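Local coordinates for protein HIT family hydrolase (Legionella pneumophila subsp. pneumophila, PDB 6D6J) that binds zinc and is probably a hydrolase of the histidine triad (HIT) family, at residues V26-F35 / H45-H53. Numbering follows the deposited sequence.
With ZN (zinc ion), chain G.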
loop_
_atom_site.group_PDB
_atom_site.type_symbol
_atom_site.label_atom_id
_atom_site.label_comp_id
_atom_site.label_asym_id
_atom_site.label_seq_id
_atom_site.Cartn_x
_atom_site.Cartn_y
_atom_site.Cartn_z
ATOM N N VAL B 26 -14.175 11.500 5.707
ATOM C CA VAL B 26 -14.804 11.194 4.429
ATOM C C VAL B 26 -15.405 9.801 4.390
ATOM O O VAL B 26 -16.161 9.491 3.455
ATOM C CB VAL B 26 -13.837 11.426 3.250
ATOM C CG1 VAL B 26 -13.416 12.890 3.208
ATOM C CG2 VAL B 26 -12.619 10.521 3.357
ATOM N N PHE B 27 -15.122 8.954 5.377
ATOM C CA PHE B 27 -15.734 7.640 5.437
ATOM C C PHE B 27 -15.634 7.140 6.862
ATOM O O PHE B 27 -14.610 7.333 7.516
ATOM C CB PHE B 27 -15.067 6.617 4.507
ATOM C CG PHE B 27 -15.616 5.224 4.693
ATOM C CD1 PHE B 27 -16.809 4.837 4.067
ATOM C CD2 PHE B 27 -14.997 4.325 5.555
ATOM C CE1 PHE B 27 -17.349 3.564 4.283
ATOM C CE2 PHE B 27 -15.530 3.067 5.768
ATOM C CZ PHE B 27 -16.698 2.686 5.133
ATOM N N GLU B 28 -16.667 6.431 7.310
ATOM C CA GLU B 28 -16.574 5.744 8.584
ATOM C C GLU B 28 -17.460 4.504 8.566
ATOM O O GLU B 28 -18.597 4.552 8.092
ATOM C CB GLU B 28 -16.989 6.671 9.727
ATOM C CG GLU B 28 -16.890 6.048 11.099
ATOM C CD GLU B 28 -17.124 7.047 12.219
ATOM O OE1 GLU B 28 -17.556 8.194 11.947
ATOM O OE2 GLU B 28 -16.860 6.682 13.375
ATOM N N ASP B 29 -16.921 3.391 9.065
ATOM C CA ASP B 29 -17.765 2.238 9.380
ATOM C C ASP B 29 -17.387 1.741 10.767
ATOM O O ASP B 29 -16.726 2.469 11.520
ATOM C CB ASP B 29 -17.755 1.170 8.258
ATOM C CG ASP B 29 -16.444 0.387 8.151
ATOM O OD1 ASP B 29 -15.573 0.450 9.057
ATOM O OD2 ASP B 29 -16.280 -0.324 7.136
ATOM N N LYS B 30 -17.812 0.533 11.137
ATOM C CA LYS B 30 -17.558 0.073 12.503
ATOM C C LYS B 30 -16.078 -0.130 12.804
ATOM O O LYS B 30 -15.696 -0.127 13.977
ATOM C CB LYS B 30 -18.282 -1.251 12.759
ATOM C CG LYS B 30 -19.771 -1.232 12.475
ATOM C CD LYS B 30 -20.528 -0.433 13.494
ATOM C CE LYS B 30 -22.016 -0.730 13.373
ATOM N NZ LYS B 30 -22.741 -0.327 14.602
ATOM N N ASN B 31 -15.240 -0.303 11.782
ATOM C CA ASN B 31 -13.844 -0.678 11.982
ATOM C C ASN B 31 -12.826 0.288 11.413
ATOM O O ASN B 31 -11.659 0.224 11.809
ATOM C CB ASN B 31 -13.588 -2.041 11.341
ATOM C CG ASN B 31 -14.497 -3.078 11.887
ATOM O OD1 ASN B 31 -14.448 -3.365 13.072
ATOM N ND2 ASN B 31 -15.372 -3.613 11.045
ATOM N N ILE B 32 -13.217 1.139 10.476
ATOM C CA ILE B 32 -12.301 1.893 9.631
ATOM C C ILE B 32 -12.775 3.336 9.579
ATOM O O ILE B 32 -13.983 3.606 9.568
ATOM C CB ILE B 32 -12.235 1.259 8.217
ATOM C CG1 ILE B 32 -11.519 -0.099 8.293
ATOM C CG2 ILE B 32 -11.587 2.205 7.186
ATOM C CD1 ILE B 32 -11.659 -0.970 7.080
ATOM N N LEU B 33 -11.823 4.269 9.554
ATOM C CA LEU B 33 -12.110 5.686 9.394
ATOM C C LEU B 33 -11.198 6.247 8.312
ATOM O O LEU B 33 -10.031 5.850 8.212
ATOM C CB LEU B 33 -11.808 6.417 10.717
ATOM C CG LEU B 33 -12.195 7.886 10.824
ATOM C CD1 LEU B 33 -13.718 8.014 10.927
ATOM C CD2 LEU B 33 -11.524 8.530 12.009
ATOM N N ALA B 34 -11.712 7.171 7.507
ATOM C CA ALA B 34 -10.885 7.848 6.514
ATOM C C ALA B 34 -11.082 9.346 6.639
ATOM O O ALA B 34 -12.203 9.818 6.853
ATOM C CB ALA B 34 -11.192 7.406 5.085
ATOM N N PHE B 35 -9.990 10.092 6.502
ATOM C CA PHE B 35 -10.027 11.534 6.707
ATOM C C PHE B 35 -8.917 12.184 5.894
ATOM O O PHE B 35 -7.977 11.521 5.440
ATOM C CB PHE B 35 -9.939 11.896 8.208
ATOM C CG PHE B 35 -8.752 11.306 8.915
ATOM C CD1 PHE B 35 -8.811 10.025 9.445
ATOM C CD2 PHE B 35 -7.584 12.041 9.072
ATOM C CE1 PHE B 35 -7.713 9.484 10.101
ATOM C CE2 PHE B 35 -6.486 11.496 9.721
ATOM C CZ PHE B 35 -6.555 10.223 10.234
ATOM N N HIS B 45 -5.448 14.156 -0.858
ATOM C CA HIS B 45 -4.607 13.263 -0.058
ATOM C C HIS B 45 -5.413 12.809 1.154
ATOM O O HIS B 45 -5.695 13.596 2.070
ATOM C CB HIS B 45 -3.318 13.987 0.333
ATOM C CG HIS B 45 -2.305 13.137 1.029
ATOM N ND1 HIS B 45 -1.018 13.590 1.231
ATOM C CD2 HIS B 45 -2.380 11.913 1.609
ATOM C CE1 HIS B 45 -0.342 12.677 1.903
ATOM N NE2 HIS B 45 -1.138 11.643 2.136
ATOM N N LEU B 46 -5.794 11.538 1.158
ATOM C CA LEU B 46 -6.635 10.967 2.198
ATOM C C LEU B 46 -5.851 9.910 2.963
ATOM O O LEU B 46 -4.895 9.319 2.450
ATOM C CB LEU B 46 -7.919 10.381 1.588
ATOM C CG LEU B 46 -8.714 11.410 0.757
ATOM C CD1 LEU B 46 -9.834 10.762 -0.029
ATOM C CD2 LEU B 46 -9.260 12.548 1.620
ATOM N N LEU B 47 -6.283 9.669 4.196
ATOM C CA LEU B 47 -5.704 8.659 5.074
ATOM C C LEU B 47 -6.803 7.687 5.470
ATOM O O LEU B 47 -7.899 8.114 5.852
ATOM C CB LEU B 47 -5.160 9.319 6.348
ATOM C CG LEU B 47 -4.074 10.363 6.088
ATOM C CD1 LEU B 47 -3.710 11.125 7.351
ATOM C CD2 LEU B 47 -2.848 9.717 5.480
ATOM N N ILE B 48 -6.529 6.387 5.370
ATOM C CA ILE B 48 -7.478 5.347 5.765
ATOM C C ILE B 48 -6.835 4.587 6.916
ATOM O O ILE B 48 -5.716 4.068 6.778
ATOM C CB ILE B 48 -7.859 4.407 4.600
ATOM C CG1 ILE B 48 -8.375 5.174 3.355
ATOM C CG2 ILE B 48 -8.943 3.428 5.065
ATOM C CD1 ILE B 48 -7.325 5.725 2.413
ATOM N N ILE B 49 -7.518 4.556 8.057
ATOM C CA ILE B 49 -6.944 3.984 9.281
ATOM C C ILE B 49 -7.875 2.944 9.888
ATOM O O ILE B 49 -9.109 3.041 9.751
ATOM C CB ILE B 49 -6.601 5.055 10.341
ATOM C CG1 ILE B 49 -7.862 5.682 10.984
ATOM C CG2 ILE B 49 -5.683 6.105 9.755
ATOM C CD1 ILE B 49 -7.551 6.471 12.238
ATOM N N PRO B 50 -7.337 1.966 10.609
ATOM C CA PRO B 50 -8.185 1.198 11.527
ATOM C C PRO B 50 -8.552 2.052 12.733
ATOM O O PRO B 50 -7.771 2.900 13.175
ATOM C CB PRO B 50 -7.270 0.041 11.948
ATOM C CG PRO B 50 -5.884 0.634 11.937
ATOM C CD PRO B 50 -5.901 1.688 10.821
ATOM N N LYS B 51 -9.743 1.812 13.291
ATOM C CA LYS B 51 -10.056 2.413 14.585
ATOM C C LYS B 51 -9.240 1.760 15.705
ATOM O O LYS B 51 -8.847 2.427 16.664
ATOM C CB LYS B 51 -11.565 2.345 14.825
ATOM C CG LYS B 51 -12.363 3.254 13.898
ATOM C CD LYS B 51 -13.870 3.094 14.141
ATOM C CE LYS B 51 -14.650 4.175 13.455
ATOM N NZ LYS B 51 -16.105 4.029 13.742
ATOM N N LYS B 52 -8.956 0.467 15.591
ATOM C CA LYS B 52 -8.028 -0.202 16.500
ATOM C C LYS B 52 -6.629 0.402 16.367
ATOM O O LYS B 52 -6.154 0.667 15.257
ATOM C CB LYS B 52 -7.961 -1.697 16.127
ATOM C CG LYS B 52 -6.972 -2.519 16.973
ATOM C CD LYS B 52 -7.040 -3.972 16.599
ATOM C CE LYS B 52 -6.118 -4.813 17.436
ATOM N NZ LYS B 52 -6.361 -6.251 17.201
ATOM N N HIS B 53 -5.953 0.609 17.502
ATOM C CA HIS B 53 -4.581 1.097 17.482
ATOM C C HIS B 53 -3.618 -0.043 17.172
ATOM O O HIS B 53 -3.482 -0.991 17.952
ATOM C CB HIS B 53 -4.220 1.744 18.814
ATOM C CG HIS B 53 -2.832 2.289 18.828
ATOM N ND1 HIS B 53 -2.515 3.548 18.350
ATOM C CD2 HIS B 53 -1.667 1.720 19.209
ATOM C CE1 HIS B 53 -1.212 3.732 18.462
ATOM N NE2 HIS B 53 -0.674 2.638 18.971
HETATM ZN ZN ZN G . -3.701 5.127 17.713
HETATM O O HOH W 1 -10.263 -1.321 13.675
#
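L33 pairs with I49, and F35 with L47, as hydrogen-bonded pairs of two antiparallel strands. Both backbone N-H and C=O groups of L33 and F35 are satisfied across the seam. I49 N gives to L33 O at 2.8 Å, and L33 N to I49 O at 3.0 Å. The next rung repeats this, with L47 N on F35 O and F35 N on L47 O. Past the I32-P50 pair, K51 N gives to N31 O at 2.9 Å, from above the carbonyl plane. Water 1 also donates to N31 O and accepts from K52 N, bridging the two segments.

K51 then runs back across 26-35, its chain extended beyond CG. Its NZ reaches D29 O and the anti lone pair of E28 OE2, both at 2.8 Å, the latter a salt bridge. The side chains of E28 and K51 meet nearly perpendicular. D29 OD1 accepts from N31 N, an Asx turn, and from I32 N, which extends it to an Asx motif in the connection between strands 25-28 and 32-36.

The F35 ring has L47 O and CB over one face and I49 at its edge. I49 CD1 meets F35 CE1 there, 3.7 Å away, and L47 CD1 approaches F35 CE2. F13 of helix 12-17 adds an edge-to-face contact. On the opposite face of the sheet, I32 CG2 touches I48 CG2, and helix 62-81 covers I48 and A34.

H53 ND1 binds zinc at 2.1 Å, with C11, C14 and H105. The hairpin 32-36/44-50 thus forms part of the antiparallel sheet of the HIT fold and leads into its Cys2His2 zinc site.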